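Local coordinates for sefir domain protein (Bacillus cereus F65185, PDB 5Y8E), which is of uncertain function but, as a prokaryotic SEFIR-domain protein, probably takes part in signalling through SEFIR-SEFIR association, at residues 3-8 with 52-57; 8-13 with 45-50. All coordinates share one frame; numbering follows the deposited sequence.

Contact 1 (3-8 with 52-57); sequences HVFISY and ENSIKI
Phe5 of strand 3-7 and Ser54 of helix 47-57 mark the closest backbone approach, with Phe5 CA 6.2 Å from Ser54 CA. The helix runs here through its last turns, held by the backbone bond from Ile57 N to Asn53 O, and the CB atoms of Phe5 and Ser54 both point across the interface. Both direct side-chain contacts are made by the Phe5 ring. With CG anti to the backbone N (chi1 171°), this ring reaches away from the strand and lays one face against the helix. Ser54 CB sits over that face, 3.5 Å from the ring centroid and 17° off the normal, a CH-pi contact made by the serine methylene. The hydroxyl is turned aside: Ser54 OG lies beside its own backbone N and bonds to Phe50 O one turn earlier, which satisfies it inside this buried interface. Ile55 adds an apolar contact, its CG1 approaching Phe5 CD2 obliquely at 3.7 Å. The opposite face of the Phe5 ring looks toward Ser7 N, in the same strand. At the start of the strand a water bridges the two elements, 2.7 Å from His3 ND1 and donating to Ile57 O at 3.1 Å. Strand 3-7 lies between the parallel strands 33-35 and 60-65, and Phe5 also packs on Ile35 and Val61 of these neighbours. Helix 47-57 belongs to the beta-alpha-beta crossover from strand 33-35 to strand 60-65, which passes strand 3-7 in the sheet; Ser54 itself touches Ile35. From the other side of the sheet, helix 13-29 packs on Ile6 through Val19 and Ala23.

Contact 2 (8-13 with 45-50); sequences YSWSSE and HDRFEF
A cation-pi pair between Trp10 and Arg47 spans the surface between the loop after strand 3-7 and the first turn of helix 47-57. Arg47 NH2 stands 3.2 Å above the plane of the indole, over its six-membered ring, and lies nearly equally far from all six atoms, with Trp10 CZ3 nearest at 3.4 Å. The guanidinium arrives end-on rather than flat: its plane is tilted 64° from the ring, and Arg47 CZ is 4.4 Å from the centroid of the Trp10 six-membered ring, only 6° off the normal. An arginine chain extended from CG to NE carries the group across from the helix, and the two side chains meet at about a right angle. Trp10 is the centre of an inverse gamma turn, with a weak bond from Ser11 N to Ser9 O at 2.9 Å. In this flavodoxin-like, TIR-related fold the contact joins the loop between the first strand and helix 13-29 to the start of the helix that follows strand 33-35. Both segments reach helix N-termini: Ser12 caps helix 13-29 through a bond from His15 N to its OG, while Asp46 holds the N-cap position before Arg47 and accepts Phe50 N through its backbone O. The indole is further anchored by Trp10 NE1 to Asp37 OD2; the same carboxylate takes Tyr8 OH through OD1, tying both rings to the connection between strand 33-35 and helix 47-57. Lys16 makes a second cation-pi contact with Trp10, and Arg38 and Met85 also touch the indole.

Both contacts fasten helix 47-57 to strand 3-7 and the loop that follows it, but at different depths. Contact 1 is buried, its centre about 8 Å from the centre of the chain, and relies on aromatic and aliphatic packing against the later turns of the helix. Contact 2 lies nearer the surface, its centre about 12 Å from that of the chain, covers less than half the area and rests on a single charged group over an indole at the helix start. Tyr8 belongs to a segment of each but touches the partner segment in neither. Their centres are about 12 Å apart, yet they touch: Phe5 CE1 packs on Phe50 CE2 at 3.8 Å.

Contact 1 (3-8 with 52-57)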
loop_
_atom_site.group_PDB
_atom_site.type_symbol
_atom_site.label_atom_id
_atom_site.label_comp_id
_atom_site.label_asym_id
_atom_site.label_seq_id
_atom_site.Cartn_x
_atom_site.Cartn_y
_atom_site.Cartn_z
ATOM N N HIS A 3 -10.294 4.995 -6.303
ATOM C CA HIS A 3 -9.056 4.791 -7.035
ATOM C C HIS A 3 -7.976 4.377 -6.050
ATOM O O HIS A 3 -7.671 5.109 -5.104
ATOM C CB HIS A 3 -8.649 6.054 -7.796
ATOM C CG HIS A 3 -9.649 6.481 -8.827
ATOM N ND1 HIS A 3 -9.591 7.702 -9.464
ATOM C CD2 HIS A 3 -10.739 5.849 -9.323
ATOM C CE1 HIS A 3 -10.604 7.803 -10.307
ATOM N NE2 HIS A 3 -11.316 6.694 -10.240
ATOM N N VAL A 4 -7.396 3.208 -6.289
ATOM C CA VAL A 4 -6.473 2.595 -5.341
ATOM C C VAL A 4 -5.060 2.446 -5.922
ATOM O O VAL A 4 -4.872 1.755 -6.929
ATOM C CB VAL A 4 -7.008 1.205 -4.921
ATOM C CG1 VAL A 4 -6.040 0.521 -3.975
ATOM C CG2 VAL A 4 -8.396 1.332 -4.289
ATOM N N PHE A 5 -4.069 3.089 -5.300
ATOM C CA PHE A 5 -2.665 2.938 -5.706
ATOM C C PHE A 5 -2.011 1.839 -4.871
ATOM O O PHE A 5 -2.252 1.748 -3.666
ATOM C CB PHE A 5 -1.913 4.272 -5.527
ATOM C CG PHE A 5 -0.415 4.167 -5.704
ATOM C CD1 PHE A 5 0.134 3.666 -6.883
ATOM C CD2 PHE A 5 0.443 4.580 -4.692
ATOM C CE1 PHE A 5 1.509 3.569 -7.045
ATOM C CE2 PHE A 5 1.823 4.488 -4.841
ATOM C CZ PHE A 5 2.357 3.979 -6.026
ATOM N N ILE A 6 -1.205 0.994 -5.509
ATOM C CA ILE A 6 -0.485 -0.045 -4.786
ATOM C C ILE A 6 0.998 0.288 -4.746
ATOM O O ILE A 6 1.676 0.313 -5.780
ATOM C CB ILE A 6 -0.716 -1.445 -5.398
ATOM C CG1 ILE A 6 -2.211 -1.769 -5.424
ATOM C CG2 ILE A 6 0.082 -2.509 -4.632
ATOM C CD1 ILE A 6 -2.549 -3.162 -6.007
ATOM N N SER A 7 1.486 0.576 -3.543
ATOM C CA SER A 7 2.898 0.837 -3.320
ATOM C C SER A 7 3.551 -0.464 -2.877
ATOM O O SER A 7 3.125 -1.082 -1.894
ATOM C CB SER A 7 3.069 1.918 -2.249
ATOM O OG SER A 7 4.437 2.181 -1.973
ATOM N N TYR A 8 4.576 -0.896 -3.608
ATOM C CA TYR A 8 5.233 -2.161 -3.289
ATOM C C TYR A 8 6.660 -2.179 -3.796
ATOM O O TYR A 8 7.059 -1.330 -4.593
ATOM C CB TYR A 8 4.443 -3.360 -3.852
ATOM C CG TYR A 8 4.471 -3.508 -5.365
ATOM C CD1 TYR A 8 3.802 -2.605 -6.181
ATOM C CD2 TYR A 8 5.126 -4.578 -5.970
ATOM C CE1 TYR A 8 3.807 -2.737 -7.553
ATOM C CE2 TYR A 8 5.132 -4.727 -7.355
ATOM C CZ TYR A 8 4.468 -3.794 -8.133
ATOM O OH TYR A 8 4.460 -3.903 -9.503
ATOM N N GLU A 52 4.965 9.395 -5.817
ATOM C CA GLU A 52 4.463 10.656 -5.272
ATOM C C GLU A 52 3.141 11.101 -5.917
ATOM O O GLU A 52 2.210 11.436 -5.260
ATOM C CB GLU A 52 5.524 11.762 -5.354
ATOM C CG GLU A 52 5.361 12.799 -4.354
ATOM C CD GLU A 52 6.657 13.601 -4.095
ATOM O OE1 GLU A 52 7.384 13.809 -5.027
ATOM O OE2 GLU A 52 6.920 13.978 -2.956
ATOM N N ASN A 53 3.107 11.092 -7.224
ATOM C CA ASN A 53 1.903 11.481 -7.937
ATOM C C ASN A 53 0.708 10.543 -7.673
ATOM O O ASN A 53 -0.383 10.969 -7.548
ATOM C CB ASN A 53 2.099 11.533 -9.413
ATOM C CG ASN A 53 0.886 12.058 -10.107
ATOM O OD1 ASN A 53 0.619 13.249 -10.010
ATOM N ND2 ASN A 53 0.101 11.210 -10.756
ATOM N N SER A 54 0.969 9.252 -7.684
ATOM C CA SER A 54 -0.114 8.293 -7.517
ATOM C C SER A 54 -0.732 8.357 -6.122
ATOM O O SER A 54 -1.936 8.173 -5.961
ATOM C CB SER A 54 0.360 6.883 -7.853
ATOM O OG SER A 54 0.771 6.831 -9.206
ATOM N N ILE A 55 0.089 8.631 -5.116
ATOM C CA ILE A 55 -0.430 8.766 -3.761
ATOM C C ILE A 55 -1.345 9.981 -3.679
ATOM O O ILE A 55 -2.407 9.931 -3.052
ATOM C CB ILE A 55 0.714 8.854 -2.724
ATOM C CG1 ILE A 55 1.406 7.490 -2.597
ATOM C CG2 ILE A 55 0.187 9.322 -1.368
ATOM C CD1 ILE A 55 2.701 7.514 -1.778
ATOM N N LYS A 56 -0.943 11.066 -4.339
ATOM C CA LYS A 56 -1.737 12.288 -4.321
ATOM C C LYS A 56 -3.123 12.091 -4.933
ATOM O O LYS A 56 -4.125 12.579 -4.390
ATOM C CB LYS A 56 -1.000 13.413 -5.050
ATOM C CG LYS A 56 -1.782 14.709 -5.073
ATOM C CD LYS A 56 -1.099 15.766 -5.920
ATOM C CE LYS A 56 -1.895 17.058 -5.907
ATOM N NZ LYS A 56 -1.869 17.692 -4.559
ATOM N N ILE A 57 -3.188 11.370 -6.049
ATOM C CA ILE A 57 -4.463 11.201 -6.754
ATOM C C ILE A 57 -5.303 10.013 -6.296
ATOM O O ILE A 57 -6.489 9.931 -6.620
ATOM C CB ILE A 57 -4.282 11.146 -8.287
ATOM C CG1 ILE A 57 -3.519 9.887 -8.704
ATOM C CG2 ILE A 57 -3.603 12.423 -8.787
ATOM C CD1 ILE A 57 -3.400 9.707 -10.221
HETATM O O HOH W 1 -7.346 9.248 -9.562
#

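Contact 2 (8-13 with 45-50)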
loop_
_atom_site.group_PDB
_atom_site.type_symbol
_atom_site.label_atom_id
_atom_site.label_comp_id
_atom_site.label_asym_id
_atom_site.label_seq_id
_atom_site.Cartn_x
_atom_site.Cartn_y
_atom_site.Cartn_z
ATOM N N TYR A 8 4.576 -0.896 -3.608
ATOM C CA TYR A 8 5.233 -2.161 -3.289
ATOM C C TYR A 8 6.660 -2.179 -3.796
ATOM O O TYR A 8 7.059 -1.330 -4.593
ATOM C CB TYR A 8 4.443 -3.360 -3.852
ATOM C CG TYR A 8 4.471 -3.508 -5.365
ATOM C CD1 TYR A 8 3.802 -2.605 -6.181
ATOM C CD2 TYR A 8 5.126 -4.578 -5.970
ATOM C CE1 TYR A 8 3.807 -2.737 -7.553
ATOM C CE2 TYR A 8 5.132 -4.727 -7.355
ATOM C CZ TYR A 8 4.468 -3.794 -8.133
ATOM O OH TYR A 8 4.460 -3.903 -9.503
ATOM N N SER A 9 7.440 -3.134 -3.315
ATOM C CA SER A 9 8.813 -3.287 -3.782
ATOM C C SER A 9 8.881 -4.501 -4.700
ATOM O O SER A 9 8.138 -5.463 -4.508
ATOM C CB SER A 9 9.753 -3.485 -2.593
ATOM O OG SER A 9 11.078 -3.706 -3.037
ATOM N N TRP A 10 9.759 -4.467 -5.697
ATOM C CA TRP A 10 9.914 -5.610 -6.593
ATOM C C TRP A 10 10.849 -6.651 -5.968
ATOM O O TRP A 10 11.928 -6.935 -6.493
ATOM C CB TRP A 10 10.443 -5.162 -7.959
ATOM C CG TRP A 10 9.406 -4.491 -8.842
ATOM C CD1 TRP A 10 8.256 -3.869 -8.442
ATOM C CD2 TRP A 10 9.432 -4.400 -10.277
ATOM N NE1 TRP A 10 7.576 -3.375 -9.539
ATOM C CE2 TRP A 10 8.276 -3.694 -10.675
ATOM C CE3 TRP A 10 10.330 -4.833 -11.259
ATOM C CZ2 TRP A 10 7.992 -3.422 -12.020
ATOM C CZ3 TRP A 10 10.047 -4.559 -12.594
ATOM C CH2 TRP A 10 8.888 -3.861 -12.960
ATOM N N SER A 11 10.411 -7.227 -4.853
ATOM C CA SER A 11 11.251 -8.102 -4.039
ATOM C C SER A 11 11.690 -9.379 -4.757
ATOM O O SER A 11 12.801 -9.875 -4.541
ATOM C CB SER A 11 10.516 -8.465 -2.749
ATOM O OG SER A 11 10.014 -7.307 -2.120
ATOM N N SER A 12 10.813 -9.905 -5.606
ATOM C CA SER A 12 11.069 -11.150 -6.323
ATOM C C SER A 12 10.028 -11.265 -7.418
ATOM O O SER A 12 9.048 -10.516 -7.418
ATOM C CB SER A 12 10.934 -12.337 -5.377
ATOM O OG SER A 12 9.587 -12.492 -4.967
ATOM N N GLU A 13 10.214 -12.195 -8.349
ATOM C CA GLU A 13 9.216 -12.368 -9.399
ATOM C C GLU A 13 7.891 -12.867 -8.825
ATOM O O GLU A 13 6.820 -12.430 -9.247
ATOM C CB GLU A 13 9.725 -13.284 -10.516
ATOM C CG GLU A 13 10.872 -12.685 -11.333
ATOM C CD GLU A 13 10.530 -11.333 -11.965
ATOM O OE1 GLU A 13 9.331 -11.031 -12.163
ATOM O OE2 GLU A 13 11.474 -10.570 -12.273
ATOM N N HIS A 45 13.731 4.988 -13.344
ATOM C CA HIS A 45 14.111 6.274 -12.754
ATOM C C HIS A 45 12.960 7.275 -12.654
ATOM O O HIS A 45 13.174 8.431 -12.284
ATOM C CB HIS A 45 15.299 6.896 -13.494
ATOM C CG HIS A 45 15.016 7.227 -14.925
ATOM N ND1 HIS A 45 15.718 6.663 -15.968
ATOM C CD2 HIS A 45 14.115 8.065 -15.489
ATOM C CE1 HIS A 45 15.258 7.135 -17.111
ATOM N NE2 HIS A 45 14.286 7.990 -16.850
ATOM N N ASP A 46 11.747 6.831 -12.987
ATOM C CA ASP A 46 10.541 7.636 -12.783
ATOM C C ASP A 46 9.689 7.081 -11.647
ATOM O O ASP A 46 8.572 7.545 -11.418
ATOM C CB ASP A 46 9.681 7.669 -14.056
ATOM C CG ASP A 46 10.322 8.452 -15.179
ATOM O OD1 ASP A 46 11.037 9.435 -14.895
ATOM O OD2 ASP A 46 10.104 8.088 -16.355
ATOM N N ARG A 47 10.214 6.089 -10.937
ATOM C CA ARG A 47 9.428 5.401 -9.911
ATOM C C ARG A 47 9.040 6.294 -8.742
ATOM O O ARG A 47 7.918 6.191 -8.229
ATOM C CB ARG A 47 10.164 4.165 -9.413
ATOM C CG ARG A 47 9.989 2.986 -10.336
ATOM C CD ARG A 47 10.923 1.872 -9.977
ATOM N NE ARG A 47 10.545 0.658 -10.688
ATOM C CZ ARG A 47 11.352 -0.380 -10.875
ATOM N NH1 ARG A 47 12.595 -0.357 -10.409
ATOM N NH2 ARG A 47 10.914 -1.439 -11.535
ATOM N N PHE A 48 9.958 7.140 -8.319
ATOM C CA PHE A 48 9.656 8.054 -7.213
ATOM C C PHE A 48 8.562 9.020 -7.628
ATOM O O PHE A 48 7.610 9.185 -6.953
ATOM C CB PHE A 48 10.902 8.813 -6.766
ATOM C CG PHE A 48 10.671 9.727 -5.605
ATOM C CD1 PHE A 48 10.809 9.293 -4.333
ATOM C CD2 PHE A 48 10.334 11.009 -5.799
ATOM C CE1 PHE A 48 10.599 10.088 -3.284
ATOM C CE2 PHE A 48 10.157 11.858 -4.713
ATOM C CZ PHE A 48 10.284 11.366 -3.467
ATOM N N GLU A 49 8.731 9.621 -8.784
ATOM C CA GLU A 49 7.742 10.563 -9.276
ATOM C C GLU A 49 6.376 9.867 -9.428
ATOM O O GLU A 49 5.381 10.411 -9.104
ATOM C CB GLU A 49 8.163 11.202 -10.584
ATOM C CG GLU A 49 7.205 12.157 -11.115
ATOM C CD GLU A 49 7.682 12.860 -12.412
ATOM O OE1 GLU A 49 8.852 12.764 -12.709
ATOM O OE2 GLU A 49 6.864 13.464 -13.106
ATOM N N PHE A 50 6.393 8.641 -9.914
ATOM C CA PHE A 50 5.119 7.911 -10.077
ATOM C C PHE A 50 4.465 7.655 -8.720
ATOM O O PHE A 50 3.302 7.823 -8.539
ATOM C CB PHE A 50 5.340 6.628 -10.821
ATOM C CG PHE A 50 4.102 5.860 -11.066
ATOM C CD1 PHE A 50 3.212 6.241 -12.021
ATOM C CD2 PHE A 50 3.843 4.707 -10.348
ATOM C CE1 PHE A 50 2.074 5.490 -12.230
ATOM C CE2 PHE A 50 2.724 3.972 -10.580
ATOM C CZ PHE A 50 1.841 4.354 -11.472
#